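Local coordinates for VIN1 (Oscarella pearsei, PDB 6BFI), which binds actin filaments and may play a role in cell-cell adhesion, at residues V511-E521 and Q592-V603; V379-A390 and L472-A483. All coordinates share one frame; numbering follows the deposited sequence.

Contact 1: residues V511-E521 and Q592-V603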
# COMPACT_ATOMS: atom_id res chain seq x y z
N VAL A 511 -3.20 -19.04 -33.85
CA VAL A 511 -4.35 -19.55 -34.60
C VAL A 511 -3.97 -19.79 -36.05
O VAL A 511 -4.40 -20.78 -36.66
CB VAL A 511 -5.55 -18.59 -34.46
CG1 VAL A 511 -6.60 -18.90 -35.52
CG2 VAL A 511 -6.15 -18.69 -33.07
N LYS A 512 -3.17 -18.90 -36.63
CA LYS A 512 -2.67 -19.13 -37.98
C LYS A 512 -1.87 -20.42 -38.06
O LYS A 512 -2.07 -21.25 -38.96
CB LYS A 512 -1.82 -17.94 -38.45
CG LYS A 512 -0.66 -18.33 -39.36
CD LYS A 512 -0.23 -17.19 -40.27
CE LYS A 512 -1.23 -17.01 -41.41
NZ LYS A 512 -0.73 -16.04 -42.43
N GLU A 513 -0.96 -20.63 -37.10
CA GLU A 513 -0.16 -21.85 -37.09
C GLU A 513 -1.03 -23.08 -36.90
O GLU A 513 -0.78 -24.13 -37.49
CB GLU A 513 0.91 -21.77 -36.01
CG GLU A 513 1.91 -22.92 -36.01
CD GLU A 513 2.57 -23.11 -37.36
OE1 GLU A 513 2.56 -24.26 -37.86
OE2 GLU A 513 3.08 -22.12 -37.93
N ALA A 514 -2.09 -22.97 -36.08
CA ALA A 514 -2.97 -24.10 -35.85
C ALA A 514 -3.78 -24.43 -37.10
O ALA A 514 -4.02 -25.61 -37.39
CB ALA A 514 -3.90 -23.81 -34.67
N LYS A 515 -4.22 -23.41 -37.84
CA LYS A 515 -4.89 -23.67 -39.11
C LYS A 515 -3.94 -24.30 -40.12
O LYS A 515 -4.34 -25.19 -40.89
CB LYS A 515 -5.48 -22.37 -39.67
CG LYS A 515 -6.64 -21.81 -38.86
CD LYS A 515 -7.27 -20.61 -39.55
CE LYS A 515 -6.30 -19.44 -39.66
NZ LYS A 515 -6.95 -18.23 -40.26
N ARG A 516 -2.68 -23.86 -40.12
CA ARG A 516 -1.68 -24.48 -40.99
C ARG A 516 -1.48 -25.95 -40.65
O ARG A 516 -1.43 -26.80 -41.54
CB ARG A 516 -0.35 -23.72 -40.87
CG ARG A 516 0.81 -24.41 -41.55
CD ARG A 516 2.14 -23.81 -41.12
NE ARG A 516 3.27 -24.56 -41.65
CZ ARG A 516 3.81 -25.62 -41.05
NH1 ARG A 516 3.31 -26.05 -39.89
NH2 ARG A 516 4.83 -26.25 -41.60
N ILE A 517 -1.38 -26.27 -39.36
CA ILE A 517 -1.21 -27.66 -38.94
C ILE A 517 -2.48 -28.45 -39.22
O ILE A 517 -2.43 -29.67 -39.43
CB ILE A 517 -0.82 -27.71 -37.45
CG1 ILE A 517 0.51 -26.98 -37.23
CG2 ILE A 517 -0.70 -29.14 -36.96
CD1 ILE A 517 0.91 -26.86 -35.78
N ALA A 518 -3.64 -27.79 -39.25
CA ALA A 518 -4.89 -28.50 -39.49
C ALA A 518 -5.08 -28.83 -40.96
O ALA A 518 -5.54 -29.93 -41.29
CB ALA A 518 -6.07 -27.66 -38.98
N LEU A 519 -4.73 -27.91 -41.86
CA LEU A 519 -4.91 -28.17 -43.29
C LEU A 519 -3.86 -29.16 -43.80
O LEU A 519 -4.20 -30.24 -44.29
CB LEU A 519 -4.86 -26.86 -44.07
CG LEU A 519 -6.07 -25.95 -43.89
CD1 LEU A 519 -6.01 -24.77 -44.85
CD2 LEU A 519 -7.36 -26.73 -44.07
N ALA A 520 -2.58 -28.79 -43.70
CA ALA A 520 -1.50 -29.71 -44.04
C ALA A 520 -1.31 -30.68 -42.87
O ALA A 520 -1.05 -30.25 -41.74
CB ALA A 520 -0.22 -28.94 -44.33
N GLU A 521 -1.42 -31.97 -43.15
CA GLU A 521 -1.47 -32.97 -42.09
C GLU A 521 -0.13 -33.16 -41.41
O GLU A 521 0.67 -34.02 -41.80
CB GLU A 521 -1.99 -34.30 -42.63
CG GLU A 521 -3.45 -34.24 -43.06
CD GLU A 521 -4.30 -33.44 -42.08
OE1 GLU A 521 -4.30 -33.77 -40.88
OE2 GLU A 521 -4.95 -32.47 -42.52
N GLN A 592 -11.91 -29.95 -40.68
CA GLN A 592 -10.88 -28.91 -40.71
C GLN A 592 -11.49 -27.54 -40.94
O GLN A 592 -11.09 -26.56 -40.29
CB GLN A 592 -9.85 -29.22 -41.80
CG GLN A 592 -9.04 -30.48 -41.56
CD GLN A 592 -8.12 -30.81 -42.72
OE1 GLN A 592 -8.16 -30.16 -43.76
NE2 GLN A 592 -7.27 -31.82 -42.54
N ARG A 593 -12.47 -27.44 -41.85
CA ARG A 593 -13.14 -26.16 -42.07
C ARG A 593 -13.87 -25.70 -40.82
O ARG A 593 -13.81 -24.51 -40.46
CB ARG A 593 -14.11 -26.27 -43.25
CG ARG A 593 -13.44 -26.39 -44.60
CD ARG A 593 -14.46 -26.25 -45.72
NE ARG A 593 -15.41 -27.36 -45.73
CZ ARG A 593 -15.32 -28.42 -46.53
NH1 ARG A 593 -14.31 -28.52 -47.38
NH2 ARG A 593 -16.23 -29.38 -46.47
N LYS A 594 -14.58 -26.61 -40.15
CA LYS A 594 -15.27 -26.26 -38.91
C LYS A 594 -14.29 -25.71 -37.88
O LYS A 594 -14.53 -24.66 -37.27
CB LYS A 594 -16.01 -27.48 -38.35
CG LYS A 594 -17.06 -28.06 -39.28
CD LYS A 594 -17.63 -29.35 -38.72
CE LYS A 594 -18.64 -29.98 -39.66
NZ LYS A 594 -19.07 -31.33 -39.21
N PHE A 595 -13.17 -26.41 -37.67
CA PHE A 595 -12.19 -25.96 -36.69
C PHE A 595 -11.62 -24.60 -37.07
O PHE A 595 -11.47 -23.72 -36.21
CB PHE A 595 -11.07 -26.99 -36.56
CG PHE A 595 -9.79 -26.43 -36.01
CD1 PHE A 595 -9.70 -26.05 -34.68
CD2 PHE A 595 -8.68 -26.27 -36.82
CE1 PHE A 595 -8.53 -25.52 -34.18
CE2 PHE A 595 -7.51 -25.74 -36.32
CZ PHE A 595 -7.43 -25.37 -35.00
N CYS A 596 -11.29 -24.40 -38.35
CA CYS A 596 -10.74 -23.12 -38.78
C CYS A 596 -11.72 -21.99 -38.53
O CYS A 596 -11.34 -20.91 -38.04
CB CYS A 596 -10.34 -23.18 -40.25
SG CYS A 596 -8.95 -24.28 -40.62
N SER A 597 -13.00 -22.21 -38.84
CA SER A 597 -14.01 -21.18 -38.59
C SER A 597 -14.16 -20.90 -37.09
O SER A 597 -14.36 -19.75 -36.69
CB SER A 597 -15.35 -21.60 -39.19
OG SER A 597 -15.23 -21.83 -40.58
N SER A 598 -14.07 -21.94 -36.26
CA SER A 598 -14.19 -21.75 -34.82
C SER A 598 -13.03 -20.93 -34.26
O SER A 598 -13.22 -20.01 -33.46
CB SER A 598 -14.29 -23.10 -34.12
OG SER A 598 -15.42 -23.84 -34.56
N ALA A 599 -11.80 -21.27 -34.68
CA ALA A 599 -10.64 -20.51 -34.24
C ALA A 599 -10.72 -19.06 -34.71
O ALA A 599 -10.41 -18.13 -33.95
CB ALA A 599 -9.36 -21.18 -34.73
N ASP A 600 -11.13 -18.85 -35.97
CA ASP A 600 -11.36 -17.48 -36.44
C ASP A 600 -12.40 -16.77 -35.58
O ASP A 600 -12.29 -15.56 -35.35
CB ASP A 600 -11.79 -17.50 -37.91
CG ASP A 600 -10.68 -17.94 -38.84
OD1 ASP A 600 -9.49 -17.71 -38.51
OD2 ASP A 600 -10.99 -18.52 -39.91
N LYS A 601 -13.41 -17.49 -35.10
CA LYS A 601 -14.40 -16.88 -34.21
C LYS A 601 -13.75 -16.45 -32.90
O LYS A 601 -14.07 -15.38 -32.36
CB LYS A 601 -15.55 -17.85 -33.95
CG LYS A 601 -16.86 -17.16 -33.60
CD LYS A 601 -17.43 -16.43 -34.81
CE LYS A 601 -18.16 -15.16 -34.41
NZ LYS A 601 -19.22 -15.41 -33.39
N VAL A 602 -12.83 -17.27 -32.38
CA VAL A 602 -12.07 -16.86 -31.19
C VAL A 602 -11.32 -15.56 -31.46
O VAL A 602 -11.42 -14.60 -30.69
CB VAL A 602 -11.12 -17.99 -30.76
CG1 VAL A 602 -10.19 -17.50 -29.65
CG2 VAL A 602 -11.90 -19.21 -30.30
N VAL A 603 -10.56 -15.52 -32.56
CA VAL A 603 -9.81 -14.31 -32.91
C VAL A 603 -10.74 -13.10 -32.96
O VAL A 603 -10.41 -12.02 -32.43
CB VAL A 603 -9.07 -14.51 -34.24
CG1 VAL A 603 -8.57 -13.17 -34.78
CG2 VAL A 603 -7.91 -15.47 -34.07
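The ring of Phe595 meets the methyl of Ala514 at its edge, in the ring plane, with CZ 3.9 Å from Ala514 CB. The carbonyl oxygen of Ala514 lies at this edge too, near the plane. Ala518 CB comes in obliquely, 3.6 Å from Phe595 CE2. With CG anti to the backbone N (chi1 158°), the ring reaches across to these two alanines, whose small side chains let it sit close to the backbone. Further along, Val511 CG1 touches Ala599 CB at 3.7 Å, and Val511 CG2 packs on Val603 CG2. On the more polar flank, Lys515 lies with CG 3.8 Å from Cys596 SG. A bend at chi3 (-65°) then brings its NZ to the syn lone pair of Asp600 OD1, 3.1 Å away, in a salt bridge. The two side chains cross nearly at right angles. At the helix end, Leu519 CD2 rests against Gln592 OE1. The segments 511-519 and 592-603 run antiparallel at 178°, their axes 10.0 Å apart at closest, as neighbours in a helical bundle of the vinculin family. Helix 524-550 adds Leu527 against Phe595 and Val534 against Val511. Helix 572-584 adds Met575 and Val582 round the same ring.

Contact 2: residues V379-A390 and L472-A483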
# COMPACT_ATOMS: atom_id res chain seq x y z
N VAL A 379 -1.17 -20.61 -15.23
CA VAL A 379 -0.67 -20.54 -13.86
C VAL A 379 -0.77 -21.90 -13.17
O VAL A 379 0.17 -22.33 -12.50
CB VAL A 379 -1.43 -19.46 -13.08
CG1 VAL A 379 -0.99 -19.45 -11.63
CG2 VAL A 379 -1.20 -18.09 -13.71
N GLY A 380 -1.89 -22.60 -13.34
CA GLY A 380 -2.13 -23.85 -12.64
C GLY A 380 -1.67 -25.11 -13.33
O GLY A 380 -1.70 -26.18 -12.72
N GLY A 381 -1.23 -25.02 -14.59
CA GLY A 381 -0.80 -26.17 -15.35
C GLY A 381 0.33 -26.96 -14.72
O GLY A 381 0.20 -28.16 -14.45
N PRO A 382 1.48 -26.31 -14.49
CA PRO A 382 2.65 -27.05 -13.99
C PRO A 382 2.43 -27.73 -12.64
O PRO A 382 2.91 -28.85 -12.44
CB PRO A 382 3.74 -25.98 -13.91
CG PRO A 382 3.34 -24.98 -14.95
CD PRO A 382 1.84 -24.94 -14.89
N ILE A 383 1.72 -27.09 -11.71
CA ILE A 383 1.51 -27.73 -10.41
C ILE A 383 0.53 -28.89 -10.54
O ILE A 383 0.63 -29.87 -9.79
CB ILE A 383 1.03 -26.70 -9.36
CG1 ILE A 383 1.12 -27.31 -7.95
CG2 ILE A 383 -0.39 -26.25 -9.64
CD1 ILE A 383 0.67 -26.38 -6.85
N LYS A 384 -0.40 -28.81 -11.49
CA LYS A 384 -1.27 -29.95 -11.76
C LYS A 384 -0.48 -31.11 -12.35
O LYS A 384 -0.70 -32.27 -11.98
CB LYS A 384 -2.41 -29.54 -12.69
CG LYS A 384 -3.39 -30.66 -13.00
CD LYS A 384 -4.03 -31.17 -11.73
CE LYS A 384 -5.03 -32.28 -12.03
NZ LYS A 384 -5.65 -32.81 -10.78
N ALA A 385 0.45 -30.81 -13.26
CA ALA A 385 1.33 -31.84 -13.79
C ALA A 385 2.19 -32.46 -12.70
O ALA A 385 2.47 -33.67 -12.74
CB ALA A 385 2.20 -31.26 -14.90
N LEU A 386 2.61 -31.67 -11.71
CA LEU A 386 3.38 -32.22 -10.60
C LEU A 386 2.51 -33.12 -9.73
O LEU A 386 2.95 -34.21 -9.33
CB LEU A 386 3.98 -31.09 -9.76
CG LEU A 386 4.70 -31.53 -8.49
CD1 LEU A 386 5.94 -32.35 -8.82
CD2 LEU A 386 5.06 -30.33 -7.63
N GLU A 387 1.28 -32.70 -9.43
CA GLU A 387 0.40 -33.54 -8.62
C GLU A 387 0.09 -34.85 -9.33
O GLU A 387 0.06 -35.91 -8.71
CB GLU A 387 -0.90 -32.79 -8.29
CG GLU A 387 -1.79 -33.52 -7.30
CD GLU A 387 -3.20 -32.98 -7.25
OE1 GLU A 387 -3.77 -32.70 -8.33
OE2 GLU A 387 -3.74 -32.82 -6.14
N ASP A 388 -0.15 -34.80 -10.65
CA ASP A 388 -0.37 -36.03 -11.40
C ASP A 388 0.88 -36.89 -11.46
O ASP A 388 0.79 -38.12 -11.47
CB ASP A 388 -0.85 -35.70 -12.82
CG ASP A 388 -2.20 -35.01 -12.83
OD1 ASP A 388 -2.95 -35.15 -11.83
OD2 ASP A 388 -2.52 -34.34 -13.83
N ALA A 389 2.06 -36.26 -11.48
CA ALA A 389 3.30 -37.03 -11.45
C ALA A 389 3.47 -37.75 -10.12
O ALA A 389 3.96 -38.89 -10.08
CB ALA A 389 4.50 -36.11 -11.72
N ALA A 390 3.06 -37.12 -9.02
CA ALA A 390 3.12 -37.77 -7.72
C ALA A 390 2.12 -38.91 -7.62
O ALA A 390 2.36 -39.89 -6.90
CB ALA A 390 2.88 -36.75 -6.61
N LEU A 472 -1.70 -32.95 0.06
CA LEU A 472 -1.14 -32.43 -1.18
C LEU A 472 -2.16 -31.59 -1.93
O LEU A 472 -1.82 -30.53 -2.47
CB LEU A 472 -0.65 -33.58 -2.06
CG LEU A 472 -0.24 -33.21 -3.49
CD1 LEU A 472 0.88 -32.18 -3.50
CD2 LEU A 472 0.17 -34.45 -4.28
N ARG A 473 -3.42 -32.03 -1.97
CA ARG A 473 -4.45 -31.24 -2.63
C ARG A 473 -4.66 -29.91 -1.91
O ARG A 473 -4.83 -28.86 -2.55
CB ARG A 473 -5.76 -32.02 -2.70
CG ARG A 473 -6.92 -31.24 -3.27
CD ARG A 473 -8.09 -32.16 -3.58
NE ARG A 473 -8.29 -33.15 -2.53
CZ ARG A 473 -9.24 -34.09 -2.56
NH1 ARG A 473 -10.07 -34.16 -3.58
NH2 ARG A 473 -9.35 -34.95 -1.56
N THR A 474 -4.63 -29.92 -0.57
CA THR A 474 -4.81 -28.69 0.19
C THR A 474 -3.69 -27.69 -0.10
O THR A 474 -3.94 -26.51 -0.35
CB THR A 474 -4.88 -29.00 1.68
OG1 THR A 474 -5.99 -29.86 1.94
CG2 THR A 474 -5.04 -27.72 2.47
N VAL A 475 -2.44 -28.16 -0.07
CA VAL A 475 -1.31 -27.29 -0.39
C VAL A 475 -1.43 -26.78 -1.81
O VAL A 475 -1.13 -25.61 -2.09
CB VAL A 475 0.02 -28.04 -0.16
CG1 VAL A 475 1.19 -27.16 -0.56
CG2 VAL A 475 0.14 -28.46 1.30
N LYS A 476 -1.89 -27.63 -2.73
CA LYS A 476 -2.10 -27.20 -4.11
C LYS A 476 -3.09 -26.05 -4.18
O LYS A 476 -2.89 -25.08 -4.92
CB LYS A 476 -2.58 -28.37 -4.96
CG LYS A 476 -2.70 -28.05 -6.45
CD LYS A 476 -3.28 -29.21 -7.24
CE LYS A 476 -4.76 -29.40 -6.96
NZ LYS A 476 -5.40 -30.34 -7.92
N GLU A 477 -4.18 -26.14 -3.41
CA GLU A 477 -5.18 -25.07 -3.44
C GLU A 477 -4.67 -23.80 -2.76
O GLU A 477 -5.07 -22.69 -3.14
CB GLU A 477 -6.48 -25.54 -2.79
CG GLU A 477 -7.13 -26.69 -3.55
CD GLU A 477 -8.33 -27.26 -2.81
OE1 GLU A 477 -9.46 -27.16 -3.33
OE2 GLU A 477 -8.13 -27.82 -1.71
N LYS A 478 -3.79 -23.93 -1.76
CA LYS A 478 -3.16 -22.73 -1.20
C LYS A 478 -2.27 -22.05 -2.22
O LYS A 478 -2.31 -20.82 -2.37
CB LYS A 478 -2.37 -23.09 0.06
CG LYS A 478 -3.24 -23.49 1.23
CD LYS A 478 -4.21 -22.38 1.59
CE LYS A 478 -5.34 -22.90 2.45
NZ LYS A 478 -6.32 -21.82 2.77
N TRP A 479 -1.46 -22.83 -2.95
CA TRP A 479 -0.62 -22.25 -3.98
C TRP A 479 -1.46 -21.60 -5.08
O TRP A 479 -1.13 -20.50 -5.54
CB TRP A 479 0.31 -23.31 -4.58
CG TRP A 479 1.32 -22.74 -5.54
CD1 TRP A 479 2.62 -22.42 -5.27
CD2 TRP A 479 1.10 -22.42 -6.93
NE1 TRP A 479 3.23 -21.92 -6.40
CE2 TRP A 479 2.32 -21.91 -7.43
CE3 TRP A 479 0.01 -22.52 -7.79
CZ2 TRP A 479 2.46 -21.50 -8.75
CZ3 TRP A 479 0.15 -22.11 -9.10
CH2 TRP A 479 1.37 -21.61 -9.57
N LEU A 480 -2.54 -22.26 -5.49
CA LEU A 480 -3.39 -21.69 -6.53
C LEU A 480 -4.07 -20.42 -6.05
O LEU A 480 -4.25 -19.47 -6.83
CB LEU A 480 -4.44 -22.72 -6.98
CG LEU A 480 -3.94 -23.87 -7.85
CD1 LEU A 480 -5.07 -24.83 -8.20
CD2 LEU A 480 -3.28 -23.33 -9.11
N GLU A 481 -4.46 -20.37 -4.77
CA GLU A 481 -5.08 -19.16 -4.24
C GLU A 481 -4.09 -17.99 -4.24
O GLU A 481 -4.40 -16.91 -4.77
CB GLU A 481 -5.61 -19.42 -2.83
CG GLU A 481 -6.04 -18.16 -2.09
CD GLU A 481 -5.19 -17.88 -0.87
OE1 GLU A 481 -4.78 -18.84 -0.19
OE2 GLU A 481 -4.92 -16.69 -0.60
N ALA A 482 -2.91 -18.20 -3.67
CA ALA A 482 -1.91 -17.13 -3.63
C ALA A 482 -1.53 -16.68 -5.04
O ALA A 482 -1.45 -15.48 -5.31
CB ALA A 482 -0.68 -17.59 -2.86
N ALA A 483 -1.32 -17.64 -5.94
CA ALA A 483 -0.89 -17.31 -7.30
C ALA A 483 -1.99 -16.58 -8.06
O ALA A 483 -1.70 -15.67 -8.85
CB ALA A 483 -0.47 -18.58 -8.03
O HOH W 1 -6.47 -32.77 -6.40
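Ile383 and Trp479 form the tightly packed part of this contact. They lie alongside each other and point in opposite directions. Ile383 CD1 is 3.8 Å from both Trp479 CB and Lys476 CG, while its CG2 faces Leu480 CD2. With its CG anti to the backbone N (chi1 -173°), Trp479 sends the six-membered part of its indole towards Val379. The oxygen of Val379 stands at the ring edge, near its plane, 3.2 Å from Trp479 CH2. Ala483 CB lies over one face of the Trp479 ring, nearer its border than its middle, and also touches Val379 CG1. Gly380 lets Leu480 CD2 come to 3.7 Å from its CA. The other flank is polar and wetter. Here Glu387 and Lys476 cross at about a right angle. Lys476 NZ forms a salt bridge with Glu387 OE1 at 2.9 Å, from the syn side, 34° out of the carboxylate plane. Lys384 NZ makes a second salt bridge to Glu387 OE1, nearly along its C-O axis, at 3.1 Å; Asp388 OD1 is a long partner of Lys384 NZ. A water donates to Glu387 OE2 and accepts from Lys476 NZ. The shared carboxylate probably offsets the repulsion between Lys384 NZ and Lys476 NZ, 3.8 Å apart. Glu387 CG packs on Leu472 CD2, 3.7 Å away. With an alanine at Glu387 the two lysines would lose the anion they share, which is likely to leave their charges poorly balanced and to open a gap beside Leu472. The segments 381-390 and 472-483 run antiparallel, at 173°. On the apolar side, Phe410 of helix 399-427 touches Ile383 and meets the Trp479 ring, and His413 bonds the oxygen of Val379. Leu445 of helix 432-449 packs on Trp479 and Ala483, and helix 452-460 on Leu472.

In the fold
Along the chain, contact 2 is complete before the first segment of contact 1 begins. Their centres are 31 Å apart and their nearest atoms about 17 Å, so they do not touch. Contact 2 joins helices 381-390 and 466-493; contact 1 joins helices 496-519 and 589-615. Helices 466-493 and 496-519 are consecutive and provide the chain link between the two pairings. Both pairings are antiparallel and join helices distant in sequence, with mostly helix in between. All four segments belong to the vinculin-family part of the chain. This fits a protein built from successive helical bundles, each with its own core.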